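Local coordinates for periplasmic binding protein (Veillonella parvula, PDB 4LJS) that probably binds a metal chelate such as a siderophore, haem or cobalamin in the periplasm and hands it to an ABC importer, at residues A42-V47 with G162-R167; Q176-S181 with R298-I303; L198-Q203 with D246-I251. One frame throughout, in Å; residues are numbered along the deposited sequence.

Interaction 1: residues A42-V47 with G162-R167; sequences AVPERV and GRIFNR
Val43 and Phe165 bring the two backbones to their nearest approach, 5.1 Å between their CA atoms, where the loop from strand 34-40 into strand 47-50 passes the end of helix 151-164. That helix closes in a Schellman motif: Arg167 N bonds Gly162 O at 2.7 Å, a weak bond joins Asn166 N to Arg163 O, and Asn166 takes the positive phi of 48° that the C-prime position needs. Asparagine suits the place, being among the non-glycine residues that adopt this left-handed conformation most readily. The turn sets Phe165, the first residue to leave helical geometry, against the loop.

Its ring is received by three apolar side chains. Val47 CG2 comes in at the ring edge, near its plane, 3.8 Å from Phe165 CZ. The CG1 methyl of Val43 reaches Phe165 CD1 obliquely at 3.8 Å, and Pro44 CD stands above one face, displaced toward the rim. Phe165 CG is turned opposite its own carbonyl carbon (chi1 -71°), which carries the ring away from the helix end and in among these partners. Leu110 of strand 110-113 and Ile58 of helix 52-60 also touch the ring, joining the contact to the core of the parallel sheet.

Branched and cyclic residues fit this loop because they present compact, rigid hydrocarbon surfaces. The two methyls of Val43 divide the work, CG1 going to the phenylalanine while CG2 meets Asn166 CB at 4.0 Å. Proline does likewise: its CD packs on Ile164 O at 3.5 Å, and its CG, crossing the isoleucine branch at about a right angle, lies 3.6 Å from Ile164 CG2.

Interaction 2: residues Q176-S181 with R298-I303; sequences QEMQQS and RLLDSI. Unlike the reference sequence in segment 298-303: Ser302 (reference Gly).
Leu299 opens the second helix against Met178, its CB 4.0 Å from Met178 SE, in a nearly parallel helix pair whose short axes lie 10.4 Å apart and cross at 16°. Helix 168-188 is probably the long backbone helix that links the two lobes in this family, here flanked by the C-terminal helix 299-310. The preceding residue, Arg298, ties the helix start to its first turn through a bond of 2.7 Å from NE to Asp301 OD1; Glu56 and Arg80 extend this charge network. Next, Leu300 forks over the neighbouring helix: CD1 approaches Met178 CG, while CD2 lies 3.9 Å from Glu177 OE2, at the more exposed margin where a carboxylate is tolerated. Methionine, present here as selenomethionine, suits the centre, since its long unbranched chain, with CG opposite the carbonyl carbon (chi1 -69°) and extended at chi2, places SE near both Leu299 CB and Leu300 N. One turn on, Ile303 fills the groove between Met178 and Ser181. Its CG1 branch sits opposite the carbonyl carbon (chi1 -73°), directing CD1 to Met178, while CG2 is turned to the small serine, 3.9 Å from Ser181 OG. The tightest apolar approach is Ile303 CD1 to Met178 CB, 3.6 Å.

Interaction 3: residues L198-Q203 with D246-I251; sequences LFIEVQ and DVIFLI
Leu198 and Ile200 present both their N-H and C=O groups to the neighbouring strand, making four backbone hydrogen bonds. Leu198 N gives to Val247 O, and Phe249 N to Leu198 O at 2.7 Å. Ile200 N then gives to Phe249 O at 3.0 Å, and Ile251 N to Ile200 O. All four are fairly straight at the hydrogen; the first three donors lie nearly in line with the acceptor's C=O, while Ile251 N is tilted 24° from the carbonyl plane of Ile200. Beyond it the strands part, and a water takes over, accepting from Val202 N and donating to Ile251 O. The buried carboxylate of Glu201 turns from the partner strand to Tyr210 and Arg208, which satisfy OE1, while its CG packs on Ile251 O.

This ladder is the parallel pairing of strands 196-203 and 247-252 within the mixed sheet of the C-terminal lobe, with strand 284-288 beyond 247-252.

On one face, the rings of Phe199 and Phe249 run alongside each other, nearly parallel (16°) but so offset that little of one covers the other, Phe249 CD2 standing over the face of Phe199 at 3.4 Å from its CE2. Flat rings suit neighbouring positions because they nest without forcing the strands apart; Leu287 touches both. An alanine in place of Phe199 is likely to leave the Phe249 ring without its flat neighbour and open a gap beside Leu287.

The other face is aliphatic. Ile200 CG1 is wedged between its backbone N and carbonyl carbon, a less common position (chi1 49°) that puts it on the Leu250 side; the extended chi2 then leaves CD1 3.8 Å from Leu250 CD2. Helix 260-268 lies against Leu250 and Val202, whose CG2 meets Leu250 CD2 at 4.4 Å.

In the fold
The three contacts run along the length of the bilobed chain. Interaction 1 lies at the parallel sheet that includes strand 47-50, interaction 3 in the mixed sheet, with centres about 37 Å apart on opposite sides of the chain's centre. Interaction 2 sits between them, about 23 Å from interaction 1 and 20 Å from interaction 3, centre to centre. The chain links them directly: helix 151-164, which ends in interaction 1, is followed by helix 168-188 of interaction 2 and then strand 196-203, and both strands of interaction 3 fall between 181 and 298, which nests it inside the loop that interaction 2 closes. A phosphate ion, probably from crystallisation, lies about 6 Å from the Ser181 side chain.

Interaction 1: residues A42-V47 with G162-R167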
loop_
_atom_site.group_PDB
_atom_site.type_symbol
_atom_site.label_atom_id
_atom_site.label_comp_id
_atom_site.label_asym_id
_atom_site.label_seq_id
_atom_site.Cartn_x
_atom_site.Cartn_y
_atom_site.Cartn_z
ATOM N N ALA A 42 9.476 -24.832 2.277
ATOM C CA ALA A 42 8.433 -24.937 3.289
ATOM C C ALA A 42 7.879 -23.551 3.593
ATOM O O ALA A 42 8.565 -22.543 3.409
ATOM C CB ALA A 42 8.980 -25.594 4.557
ATOM N N VAL A 43 6.633 -23.498 4.048
ATOM C CA VAL A 43 6.022 -22.238 4.456
ATOM C C VAL A 43 6.797 -21.692 5.657
ATOM O O VAL A 43 7.022 -22.411 6.621
ATOM C CB VAL A 43 4.530 -22.437 4.825
ATOM C CG1 VAL A 43 3.912 -21.138 5.303
ATOM C CG2 VAL A 43 3.755 -22.994 3.632
ATOM N N PRO A 44 7.232 -20.428 5.585
ATOM C CA PRO A 44 7.970 -19.811 6.697
ATOM C C PRO A 44 7.203 -19.947 8.008
ATOM O O PRO A 44 5.972 -19.896 8.005
ATOM C CB PRO A 44 8.045 -18.331 6.293
ATOM C CG PRO A 44 7.951 -18.337 4.809
ATOM C CD PRO A 44 7.053 -19.507 4.451
ATOM N N GLU A 45 7.915 -20.129 9.113
ATOM C CA GLU A 45 7.254 -20.278 10.402
ATOM C C GLU A 45 7.424 -19.055 11.290
ATOM O O GLU A 45 6.645 -18.840 12.213
ATOM C CB GLU A 45 7.745 -21.542 11.117
ATOM C CG GLU A 45 6.997 -22.781 10.658
ATOM C CD GLU A 45 7.674 -24.079 11.048
ATOM O OE1 GLU A 45 8.302 -24.135 12.128
ATOM O OE2 GLU A 45 7.576 -25.047 10.263
ATOM N N ARG A 46 8.441 -18.254 11.003
ATOM C CA ARG A 46 8.797 -17.128 11.854
ATOM C C ARG A 46 9.131 -15.916 10.996
ATOM O O ARG A 46 10.264 -15.750 10.543
ATOM C CB ARG A 46 9.991 -17.492 12.742
ATOM C CG ARG A 46 9.699 -18.604 13.742
ATOM C CD ARG A 46 10.894 -18.881 14.646
ATOM N NE ARG A 46 11.239 -17.707 15.441
ATOM C CZ ARG A 46 10.628 -17.357 16.571
ATOM N NH1 ARG A 46 11.012 -16.266 17.218
ATOM N NH2 ARG A 46 9.632 -18.090 17.053
ATOM N N VAL A 47 8.136 -15.069 10.780
ATOM C CA VAL A 47 8.270 -13.962 9.845
ATOM C C VAL A 47 8.489 -12.640 10.576
ATOM O O VAL A 47 7.806 -12.334 11.555
ATOM C CB VAL A 47 7.017 -13.860 8.958
ATOM C CG1 VAL A 47 7.160 -12.728 7.932
ATOM C CG2 VAL A 47 6.749 -15.195 8.280
ATOM N N GLY A 162 1.421 -15.056 -1.605
ATOM C CA GLY A 162 0.550 -16.211 -1.731
ATOM C C GLY A 162 1.300 -17.506 -2.015
ATOM O O GLY A 162 1.021 -18.536 -1.403
ATOM N N ARG A 163 2.258 -17.462 -2.939
ATOM C CA ARG A 163 3.062 -18.647 -3.239
ATOM C C ARG A 163 3.948 -19.050 -2.054
ATOM O O ARG A 163 4.081 -20.233 -1.738
ATOM C CB ARG A 163 3.930 -18.435 -4.484
ATOM C CG ARG A 163 3.167 -18.232 -5.775
ATOM C CD ARG A 163 4.129 -18.109 -6.956
ATOM N NE ARG A 163 4.848 -19.359 -7.205
ATOM C CZ ARG A 163 6.026 -19.441 -7.817
ATOM N NH1 ARG A 163 6.636 -18.339 -8.240
ATOM N NH2 ARG A 163 6.601 -20.625 -8.001
ATOM N N ILE A 164 4.557 -18.064 -1.408
ATOM C CA ILE A 164 5.429 -18.326 -0.268
ATOM C C ILE A 164 4.669 -19.015 0.874
ATOM O O ILE A 164 5.182 -19.947 1.490
ATOM C CB ILE A 164 6.123 -17.029 0.221
ATOM C CG1 ILE A 164 7.122 -16.533 -0.829
ATOM C CG2 ILE A 164 6.832 -17.250 1.557
ATOM C CD1 ILE A 164 7.816 -15.224 -0.456
ATOM N N PHE A 165 3.432 -18.590 1.122
ATOM C CA PHE A 165 2.657 -19.116 2.246
ATOM C C PHE A 165 1.667 -20.207 1.898
ATOM O O PHE A 165 0.798 -20.533 2.709
ATOM C CB PHE A 165 1.938 -17.978 2.966
ATOM C CG PHE A 165 2.863 -17.096 3.734
ATOM C CD1 PHE A 165 3.234 -17.426 5.016
ATOM C CD2 PHE A 165 3.403 -15.965 3.153
ATOM C CE1 PHE A 165 4.106 -16.627 5.724
ATOM C CE2 PHE A 165 4.273 -15.163 3.853
ATOM C CZ PHE A 165 4.630 -15.495 5.139
ATOM N N ASN A 166 1.810 -20.775 0.703
ATOM C CA ASN A 166 0.838 -21.722 0.162
ATOM C C ASN A 166 -0.612 -21.236 0.284
ATOM O O ASN A 166 -1.501 -21.987 0.693
ATOM C CB ASN A 166 0.991 -23.104 0.806
ATOM C CG ASN A 166 0.315 -24.193 -0.004
ATOM O OD1 ASN A 166 0.313 -24.148 -1.233
ATOM N ND2 ASN A 166 -0.282 -25.163 0.679
ATOM N N ARG A 167 -0.838 -19.969 -0.052
ATOM C CA ARG A 167 -2.175 -19.386 -0.002
ATOM C C ARG A 167 -2.514 -18.820 -1.371
ATOM O O ARG A 167 -2.903 -17.661 -1.505
ATOM C CB ARG A 167 -2.257 -18.286 1.067
ATOM C CG ARG A 167 -2.138 -18.791 2.506
ATOM C CD ARG A 167 -3.351 -19.603 2.937
ATOM N NE ARG A 167 -3.278 -19.958 4.351
ATOM C CZ ARG A 167 -4.329 -20.299 5.091
ATOM N NH1 ARG A 167 -5.537 -20.325 4.543
ATOM N NH2 ARG A 167 -4.175 -20.605 6.375
#

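Interaction 2: residues Q176-S181 with R298-I303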
loop_
_atom_site.group_PDB
_atom_site.type_symbol
_atom_site.label_atom_id
_atom_site.label_comp_id
_atom_site.label_asym_id
_atom_site.label_seq_id
_atom_site.Cartn_x
_atom_site.Cartn_y
_atom_site.Cartn_z
ATOM N N GLN A 176 -8.491 -10.914 -7.798
ATOM C CA GLN A 176 -9.625 -10.904 -8.707
ATOM C C GLN A 176 -10.710 -9.915 -8.273
ATOM O O GLN A 176 -11.332 -9.265 -9.111
ATOM C CB GLN A 176 -10.218 -12.304 -8.856
ATOM C CG GLN A 176 -11.210 -12.410 -10.010
ATOM C CD GLN A 176 -12.047 -13.675 -9.967
ATOM O OE1 GLN A 176 -12.217 -14.356 -10.980
ATOM N NE2 GLN A 176 -12.590 -13.988 -8.795
ATOM N N GLU A 177 -10.936 -9.810 -6.966
ATOM C CA GLU A 177 -11.915 -8.871 -6.427
ATOM C C GLU A 177 -11.566 -7.453 -6.869
ATOM O O GLU A 177 -12.422 -6.696 -7.334
ATOM C CB GLU A 177 -11.932 -8.962 -4.898
ATOM C CG GLU A 177 -12.670 -7.840 -4.183
ATOM C CD GLU A 177 -12.739 -8.053 -2.673
ATOM O OE1 GLU A 177 -11.925 -8.842 -2.137
ATOM O OE2 GLU A 177 -13.615 -7.435 -2.026
HETATM N N MSE A 178 -10.292 -7.108 -6.729
HETATM C CA MSE A 178 -9.801 -5.790 -7.103
HETATM C C MSE A 178 -9.874 -5.559 -8.612
HETATM O O MSE A 178 -10.347 -4.513 -9.076
HETATM C CB MSE A 178 -8.371 -5.610 -6.590
HETATM C CG MSE A 178 -8.299 -5.525 -5.068
HETATM SE SE MSE A 178 -6.508 -5.200 -4.334
HETATM C CE MSE A 178 -5.609 -6.792 -4.931
ATOM N N GLN A 179 -9.418 -6.542 -9.380
ATOM C CA GLN A 179 -9.423 -6.423 -10.832
ATOM C C GLN A 179 -10.838 -6.323 -11.403
ATOM O O GLN A 179 -11.094 -5.536 -12.315
ATOM C CB GLN A 179 -8.696 -7.605 -11.466
ATOM C CG GLN A 179 -7.211 -7.680 -11.142
ATOM C CD GLN A 179 -6.540 -8.840 -11.860
ATOM O OE1 GLN A 179 -7.171 -9.866 -12.123
ATOM N NE2 GLN A 179 -5.264 -8.679 -12.194
ATOM N N GLN A 180 -11.753 -7.128 -10.875
ATOM C CA GLN A 180 -13.136 -7.105 -11.337
ATOM C C GLN A 180 -13.803 -5.771 -11.017
ATOM O O GLN A 180 -14.651 -5.287 -11.770
ATOM C CB GLN A 180 -13.932 -8.250 -10.711
ATOM C CG GLN A 180 -13.588 -9.611 -11.283
ATOM C CD GLN A 180 -14.394 -10.736 -10.665
ATOM O OE1 GLN A 180 -15.150 -10.533 -9.713
ATOM N NE2 GLN A 180 -14.234 -11.935 -11.206
ATOM N N SER A 181 -13.414 -5.191 -9.886
ATOM C CA SER A 181 -13.964 -3.926 -9.441
ATOM C C SER A 181 -13.559 -2.785 -10.381
ATOM O O SER A 181 -14.405 -1.991 -10.808
ATOM C CB SER A 181 -13.502 -3.641 -8.012
ATOM O OG SER A 181 -14.033 -2.421 -7.555
ATOM N N ARG A 298 -3.989 -3.354 0.954
ATOM C CA ARG A 298 -4.774 -2.138 1.206
ATOM C C ARG A 298 -5.061 -1.331 -0.072
ATOM O O ARG A 298 -5.734 -0.291 -0.041
ATOM C CB ARG A 298 -4.118 -1.248 2.276
ATOM C CG ARG A 298 -3.972 -1.910 3.652
ATOM C CD ARG A 298 -5.320 -2.393 4.186
ATOM N NE ARG A 298 -6.242 -1.283 4.413
ATOM C CZ ARG A 298 -6.274 -0.548 5.520
ATOM N NH1 ARG A 298 -5.431 -0.799 6.527
ATOM N NH2 ARG A 298 -7.154 0.439 5.623
ATOM N N LEU A 299 -4.549 -1.813 -1.196
ATOM C CA LEU A 299 -4.918 -1.265 -2.497
ATOM C C LEU A 299 -6.447 -1.292 -2.702
ATOM O O LEU A 299 -7.002 -0.463 -3.422
ATOM C CB LEU A 299 -4.219 -2.044 -3.616
ATOM C CG LEU A 299 -4.534 -1.618 -5.054
ATOM C CD1 LEU A 299 -4.328 -0.114 -5.243
ATOM C CD2 LEU A 299 -3.692 -2.393 -6.035
ATOM N N LEU A 300 -7.120 -2.245 -2.061
ATOM C CA LEU A 300 -8.577 -2.321 -2.124
ATOM C C LEU A 300 -9.248 -1.045 -1.610
ATOM O O LEU A 300 -10.240 -0.587 -2.181
ATOM C CB LEU A 300 -9.092 -3.539 -1.351
ATOM C CG LEU A 300 -10.612 -3.743 -1.376
ATOM C CD1 LEU A 300 -11.138 -3.828 -2.818
ATOM C CD2 LEU A 300 -11.026 -4.972 -0.562
ATOM N N ASP A 301 -8.702 -0.475 -0.536
ATOM C CA ASP A 301 -9.242 0.758 0.044
ATOM C C ASP A 301 -9.155 1.927 -0.944
ATOM O O ASP A 301 -10.099 2.713 -1.082
ATOM C CB ASP A 301 -8.506 1.124 1.343
ATOM C CG ASP A 301 -8.761 0.137 2.469
ATOM O OD1 ASP A 301 -8.103 -0.923 2.501
ATOM O OD2 ASP A 301 -9.609 0.426 3.336
ATOM N N SER A 302 -8.015 2.052 -1.620
ATOM C CA SER A 302 -7.837 3.146 -2.568
ATOM C C SER A 302 -8.676 2.976 -3.831
ATOM O O SER A 302 -9.225 3.956 -4.336
ATOM C CB SER A 302 -6.369 3.363 -2.919
ATOM O OG SER A 302 -5.720 2.168 -3.305
ATOM N N ILE A 303 -8.778 1.745 -4.331
ATOM C CA ILE A 303 -9.672 1.451 -5.452
ATOM C C ILE A 303 -11.090 1.936 -5.150
ATOM O O ILE A 303 -11.713 2.615 -5.964
ATOM C CB ILE A 303 -9.726 -0.056 -5.774
ATOM C CG1 ILE A 303 -8.434 -0.515 -6.450
ATOM C CG2 ILE A 303 -10.894 -0.361 -6.701
ATOM C CD1 ILE A 303 -8.319 -2.027 -6.545
#

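Interaction 3: residues L198-Q203 with D246-I251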
loop_
_atom_site.group_PDB
_atom_site.type_symbol
_atom_site.label_atom_id
_atom_site.label_comp_id
_atom_site.label_asym_id
_atom_site.label_seq_id
_atom_site.Cartn_x
_atom_site.Cartn_y
_atom_site.Cartn_z
ATOM N N LEU A 198 -7.421 15.174 -9.656
ATOM C CA LEU A 198 -6.171 15.677 -9.106
ATOM C C LEU A 198 -5.841 14.972 -7.799
ATOM O O LEU A 198 -6.662 14.944 -6.883
ATOM C CB LEU A 198 -6.254 17.185 -8.867
ATOM C CG LEU A 198 -5.054 17.779 -8.128
ATOM C CD1 LEU A 198 -3.806 17.740 -9.003
ATOM C CD2 LEU A 198 -5.347 19.192 -7.641
ATOM N N PHE A 199 -4.639 14.403 -7.720
ATOM C CA PHE A 199 -4.166 13.778 -6.489
ATOM C C PHE A 199 -3.055 14.621 -5.885
ATOM O O PHE A 199 -2.009 14.826 -6.508
ATOM C CB PHE A 199 -3.632 12.374 -6.756
ATOM C CG PHE A 199 -4.647 11.436 -7.340
ATOM C CD1 PHE A 199 -4.913 11.436 -8.701
ATOM C CD2 PHE A 199 -5.323 10.541 -6.530
ATOM C CE1 PHE A 199 -5.842 10.562 -9.241
ATOM C CE2 PHE A 199 -6.254 9.665 -7.060
ATOM C CZ PHE A 199 -6.517 9.679 -8.419
ATOM N N ILE A 200 -3.286 15.114 -4.675
ATOM C CA ILE A 200 -2.286 15.917 -3.985
ATOM C C ILE A 200 -2.215 15.581 -2.506
ATOM O O ILE A 200 -3.203 15.145 -1.911
ATOM C CB ILE A 200 -2.557 17.431 -4.126
ATOM C CG1 ILE A 200 -4.019 17.745 -3.800
ATOM C CG2 ILE A 200 -2.210 17.906 -5.526
ATOM C CD1 ILE A 200 -4.285 19.206 -3.527
ATOM N N GLU A 201 -1.034 15.773 -1.924
ATOM C CA GLU A 201 -0.861 15.705 -0.477
ATOM C C GLU A 201 -0.507 17.094 0.011
ATOM O O GLU A 201 0.312 17.782 -0.598
ATOM C CB GLU A 201 0.242 14.714 -0.074
ATOM C CG GLU A 201 0.539 14.720 1.431
ATOM C CD GLU A 201 1.621 13.731 1.860
ATOM O OE1 GLU A 201 2.328 13.184 0.983
ATOM O OE2 GLU A 201 1.758 13.506 3.087
ATOM N N VAL A 202 -1.133 17.513 1.105
ATOM C CA VAL A 202 -0.867 18.831 1.657
ATOM C C VAL A 202 0.280 18.783 2.656
ATOM O O VAL A 202 0.241 18.027 3.626
ATOM C CB VAL A 202 -2.111 19.425 2.330
ATOM C CG1 VAL A 202 -1.742 20.686 3.103
ATOM C CG2 VAL A 202 -3.173 19.719 1.285
ATOM N N GLN A 203 1.305 19.588 2.395
ATOM C CA GLN A 203 2.455 19.695 3.278
ATOM C C GLN A 203 2.717 21.160 3.563
ATOM O O GLN A 203 3.307 21.866 2.744
ATOM C CB GLN A 203 3.684 19.052 2.642
ATOM C CG GLN A 203 3.669 17.538 2.703
ATOM C CD GLN A 203 3.854 17.024 4.119
ATOM O OE1 GLN A 203 4.684 17.534 4.875
ATOM N NE2 GLN A 203 3.078 16.015 4.487
ATOM N N ASP A 246 -12.400 17.959 -11.756
ATOM C CA ASP A 246 -13.747 17.628 -11.305
ATOM C C ASP A 246 -13.768 17.088 -9.881
ATOM O O ASP A 246 -14.772 17.219 -9.180
ATOM C CB ASP A 246 -14.346 16.557 -12.211
ATOM C CG ASP A 246 -14.430 16.997 -13.644
ATOM O OD1 ASP A 246 -14.896 18.131 -13.888
ATOM O OD2 ASP A 246 -14.023 16.209 -14.523
ATOM N N VAL A 247 -12.669 16.450 -9.479
ATOM C CA VAL A 247 -12.561 15.817 -8.166
ATOM C C VAL A 247 -11.111 15.865 -7.666
ATOM O O VAL A 247 -10.172 15.582 -8.413
ATOM C CB VAL A 247 -13.088 14.355 -8.191
ATOM C CG1 VAL A 247 -12.418 13.551 -9.302
ATOM C CG2 VAL A 247 -12.887 13.674 -6.848
ATOM N N ILE A 248 -10.934 16.262 -6.409
ATOM C CA ILE A 248 -9.616 16.297 -5.800
ATOM C C ILE A 248 -9.475 15.190 -4.772
ATOM O O ILE A 248 -10.338 15.009 -3.914
ATOM C CB ILE A 248 -9.362 17.630 -5.091
ATOM C CG1 ILE A 248 -9.336 18.775 -6.103
ATOM C CG2 ILE A 248 -8.051 17.577 -4.301
ATOM C CD1 ILE A 248 -9.205 20.142 -5.469
ATOM N N PHE A 249 -8.385 14.447 -4.858
ATOM C CA PHE A 249 -8.055 13.500 -3.805
ATOM C C PHE A 249 -6.944 14.060 -2.931
ATOM O O PHE A 249 -5.854 14.380 -3.415
ATOM C CB PHE A 249 -7.701 12.139 -4.394
ATOM C CG PHE A 249 -8.859 11.475 -5.077
ATOM C CD1 PHE A 249 -9.836 10.822 -4.333
ATOM C CD2 PHE A 249 -9.006 11.544 -6.450
ATOM C CE1 PHE A 249 -10.913 10.227 -4.946
ATOM C CE2 PHE A 249 -10.081 10.941 -7.073
ATOM C CZ PHE A 249 -11.039 10.282 -6.321
ATOM N N LEU A 250 -7.251 14.212 -1.649
ATOM C CA LEU A 250 -6.277 14.674 -0.665
ATOM C C LEU A 250 -5.597 13.483 -0.002
ATOM O O LEU A 250 -6.195 12.792 0.829
ATOM C CB LEU A 250 -6.954 15.537 0.400
ATOM C CG LEU A 250 -7.540 16.878 -0.044
ATOM C CD1 LEU A 250 -8.052 17.651 1.165
ATOM C CD2 LEU A 250 -6.510 17.697 -0.810
ATOM N N ILE A 251 -4.348 13.245 -0.375
ATOM C CA ILE A 251 -3.580 12.142 0.187
ATOM C C ILE A 251 -3.030 12.505 1.566
ATOM O O ILE A 251 -2.430 13.563 1.746
ATOM C CB ILE A 251 -2.459 11.711 -0.775
ATOM C CG1 ILE A 251 -3.080 11.191 -2.077
ATOM C CG2 ILE A 251 -1.573 10.649 -0.139
ATOM C CD1 ILE A 251 -2.088 10.937 -3.184
HETATM O O HOH W 1 -2.749 16.123 2.360
#